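Local coordinates for protein flavohemoglobin (PDB 6O0A) that probably detoxifies nitric oxide, pairing a heme-bearing globin domain with an FAD-containing reductase domain that would supply electrons from NAD(P)H, at residues 309-314 with 329-334. Numbering follows the deposited sequence. Where two conformers were deposited one is given.
Sequences VMIIAS and ERAKEL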
ATOM      1  N   VAL A 309      -4.475   0.257 -24.306  1.00 21.45           N
ATOM      2  CA  VAL A 309      -3.894   0.785 -23.075  1.00 17.42           C
ATOM      3  C   VAL A 309      -3.782   2.295 -23.236  1.00 22.40           C
ATOM      4  O   VAL A 309      -3.155   2.780 -24.186  1.00 26.86           O
ATOM      5  CB  VAL A 309      -2.522   0.163 -22.767  1.00 24.66           C
ATOM      6  CG1 VAL A 309      -1.924   0.771 -21.501  1.00 27.15           C
ATOM      7  CG2 VAL A 309      -2.629  -1.360 -22.613  1.00 25.21           C
ATOM      8  N   MET A 310      -4.413   3.035 -22.334  1.00 22.17           N
ATOM      9  CA  MET A 310      -4.335   4.490 -22.316  0.65 16.97           C
ATOM     10  C   MET A 310      -3.622   4.901 -21.039  1.00 20.16           C
ATOM     11  O   MET A 310      -4.067   4.556 -19.943  1.00 20.83           O
ATOM     12  CB  MET A 310      -5.727   5.113 -22.384  0.65 21.24           C
ATOM     13  CG  MET A 310      -5.749   6.630 -22.316  0.65 29.85           C
ATOM     14  SD  MET A 310      -7.439   7.262 -22.152  0.65 36.76           S
ATOM     15  CE  MET A 310      -8.289   6.367 -23.451  0.65 40.93           C
ATOM     16  N   ILE A 311      -2.517   5.622 -21.179  1.00 15.96           N
ATOM     17  CA  ILE A 311      -1.731   6.038 -20.028  1.00 14.29           C
ATOM     18  C   ILE A 311      -1.776   7.554 -19.946  1.00 16.41           C
ATOM     19  O   ILE A 311      -1.436   8.236 -20.915  1.00 16.15           O
ATOM     20  CB  ILE A 311      -0.277   5.536 -20.118  1.00 16.99           C
ATOM     21  CG1 ILE A 311      -0.254   4.009 -20.176  1.00 20.76           C
ATOM     22  CG2 ILE A 311       0.539   6.044 -18.912  1.00 17.52           C
ATOM     23  CD1 ILE A 311       0.763   3.436 -21.142  1.00 19.58           C
ATOM     24  N   ILE A 312      -2.194   8.077 -18.793  1.00 13.97           N
ATOM     25  CA  ILE A 312      -2.277   9.516 -18.561  0.51 15.25           C
ATOM     26  C   ILE A 312      -1.444   9.806 -17.321  1.00 15.20           C
ATOM     27  O   ILE A 312      -1.817   9.402 -16.216  1.00 18.25           O
ATOM     28  CB  ILE A 312      -3.722  10.000 -18.381  0.51 19.97           C
ATOM     29  CG1 ILE A 312      -4.649   9.390 -19.438  0.51 19.29           C
ATOM     30  CG2 ILE A 312      -3.786  11.522 -18.453  0.51 24.32           C
ATOM     31  CD1 ILE A 312      -4.438   9.923 -20.846  0.51 14.73           C
ATOM     32  N   ALA A 313      -0.324  10.494 -17.503  1.00 13.68           N
ATOM     33  CA  ALA A 313       0.617  10.755 -16.421  1.00 11.86           C
ATOM     34  C   ALA A 313       0.759  12.254 -16.194  1.00 15.30           C
ATOM     35  O   ALA A 313       0.870  13.029 -17.145  1.00 17.78           O
ATOM     36  CB  ALA A 313       1.979  10.121 -16.735  1.00 13.88           C
ATOM     37  N   SER A 314       0.759  12.654 -14.927  1.00 16.55           N
ATOM     38  CA  SER A 314       0.862  14.049 -14.531  1.00 15.73           C
ATOM     39  C   SER A 314       2.205  14.300 -13.856  1.00 13.40           C
ATOM     40  O   SER A 314       2.720  13.436 -13.142  1.00 13.97           O
ATOM     41  CB  SER A 314      -0.279  14.421 -13.577  1.00 15.22           C
ATOM     42  OG  SER A 314      -0.307  15.816 -13.319  1.00 19.24           O
ATOM     43  N   GLU A 329       9.401   4.342 -23.931  1.00 17.22           N
ATOM     44  CA  GLU A 329      10.006   3.264 -24.714  1.00 17.90           C
ATOM     45  C   GLU A 329       9.198   1.983 -24.582  1.00 18.41           C
ATOM     46  O   GLU A 329       8.920   1.308 -25.581  1.00 23.07           O
ATOM     47  CB  GLU A 329      11.453   3.035 -24.282  1.00 20.67           C
ATOM     48  CG  GLU A 329      12.404   4.132 -24.696  1.00 26.70           C
ATOM     49  CD  GLU A 329      12.395   4.379 -26.195  1.00 35.33           C
ATOM     50  OE1 GLU A 329      12.646   3.428 -26.975  1.00 38.96           O
ATOM     51  OE2 GLU A 329      12.122   5.526 -26.599  1.00 39.04           O
ATOM     52  N   ARG A 330       8.804   1.632 -23.351  1.00 16.75           N
ATOM     53  CA  ARG A 330       7.997   0.429 -23.152  1.00 20.62           C
ATOM     54  C   ARG A 330       6.662   0.535 -23.869  1.00 18.02           C
ATOM     55  O   ARG A 330       6.199  -0.435 -24.478  1.00 19.59           O
ATOM     56  CB  ARG A 330       7.764   0.165 -21.660  1.00 20.74           C
ATOM     57  CG  ARG A 330       8.995  -0.236 -20.881  1.00 27.48           C
ATOM     58  CD  ARG A 330       9.530  -1.607 -21.305  1.00 31.68           C
ATOM     59  NE  ARG A 330      10.323  -1.536 -22.531  1.00 27.98           N
ATOM     60  CZ  ARG A 330      11.522  -0.964 -22.617  1.00 31.63           C
ATOM     61  NH1 ARG A 330      12.080  -0.403 -21.540  1.00 28.42           N
ATOM     62  NH2 ARG A 330      12.164  -0.944 -23.785  1.00 29.98           N
ATOM     63  N   ALA A 331       6.021   1.702 -23.796  1.00 18.91           N
ATOM     64  CA  ALA A 331       4.723   1.869 -24.427  1.00 20.72           C
ATOM     65  C   ALA A 331       4.814   1.710 -25.939  1.00 17.68           C
ATOM     66  O   ALA A 331       3.859   1.239 -26.576  1.00 20.81           O
ATOM     67  CB  ALA A 331       4.138   3.237 -24.059  1.00 19.07           C
ATOM     68  N   LYS A 332       5.959   2.070 -26.531  1.00 19.07           N
ATOM     69  CA  LYS A 332       6.131   1.896 -27.975  1.00 18.97           C
ATOM     70  C   LYS A 332       6.050   0.432 -28.382  1.00 19.47           C
ATOM     71  O   LYS A 332       5.713   0.121 -29.534  1.00 21.35           O
ATOM     72  CB  LYS A 332       7.473   2.469 -28.433  1.00 29.43           C
ATOM     73  CG  LYS A 332       7.475   3.966 -28.615  1.00 37.88           C
ATOM     74  CD  LYS A 332       8.657   4.422 -29.454  1.00 47.06           C
ATOM     75  CE  LYS A 332       9.936   4.460 -28.646  1.00 46.87           C
ATOM     76  NZ  LYS A 332      10.730   5.681 -28.969  1.00 45.02           N
ATOM     77  N   GLU A 333       6.375  -0.475 -27.463  1.00 20.45           N
ATOM     78  CA  GLU A 333       6.353  -1.897 -27.752  1.00 21.39           C
ATOM     79  C   GLU A 333       4.947  -2.481 -27.706  1.00 23.73           C
ATOM     80  O   GLU A 333       4.743  -3.599 -28.184  1.00 28.32           O
ATOM     81  CB  GLU A 333       7.282  -2.635 -26.774  1.00 19.75           C
ATOM     82  CG  GLU A 333       8.746  -2.235 -26.975  1.00 24.24           C
ATOM     83  CD  GLU A 333       9.648  -2.473 -25.764  1.00 33.27           C
ATOM     84  OE1 GLU A 333       9.182  -2.970 -24.718  1.00 30.27           O
ATOM     85  OE2 GLU A 333      10.845  -2.144 -25.871  1.00 35.67           O
ATOM     86  N   LEU A 334       3.980  -1.758 -27.151  1.00 24.21           N
ATOM     87  CA  LEU A 334       2.616  -2.259 -27.111  1.00 24.48           C
ATOM     88  C   LEU A 334       1.912  -2.011 -28.436  1.00 33.36           C
ATOM     89  O   LEU A 334       2.145  -1.007 -29.112  1.00 37.64           O
ATOM     90  CB  LEU A 334       1.839  -1.602 -25.981  1.00 22.70           C
ATOM     91  CG  LEU A 334       2.293  -2.063 -24.599  1.00 24.11           C
ATOM     92  CD1 LEU A 334       1.666  -1.181 -23.551  1.00 20.04           C
ATOM     93  CD2 LEU A 334       1.881  -3.522 -24.407  1.00 34.69           C
TER
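V309 presents its CG2 methyl to one branch of the L334 side chain, with CG2 of V309 4.4 Å from CD1 of L334. Two residues further along the same strand, I311 reaches the helix with the far end of its longer branch, and its CD1 lies 4.5 Å from CB of A331. CG1 of I311, anti to the backbone carbonyl carbon (chi1 -60°), lies back along the strand, and an off-staggered chi2 of 140° turns CD1 toward the short side chain of A331. Both contacts are methyl to methyl at loose van der Waals distance, and all four residues are buried.

Residues 309-314 belong to strand 308-315, and residues 329-334 run from helix 324-332 toward strand 336-343. Together with strand 336-343 they form a beta-alpha-beta unit of the parallel sheet in the NAD-binding domain, one half of the reductase module of the ferredoxin-NADP reductase family. V309 and I311 are also joined to strand 336-343 by backbone hydrogen bonds, while V339 of that strand touches both I311 and A331. V297 of helix 290-302 also touches I311.

The charged residues of the helix segment pair among themselves. R330 grips the carboxylate of E333 side-on, its NE 2.9 Å from OE1 of E333 and its NH2 2.7 Å from OE2 of E333. Both oxygens lie near the guanidinium plane and the N-H...O bonds are nearly straight, yet both nitrogens stand out of the carboxylate plane, so the two flat groups are tilted against each other. NZ of K332 meets OE2 of E329 at 2.8 Å in a second salt bridge. Since aliphatic carbons alone meet between the two segments, their packing is nondirectional, and hydrophobic burial probably supplies most of its cohesion.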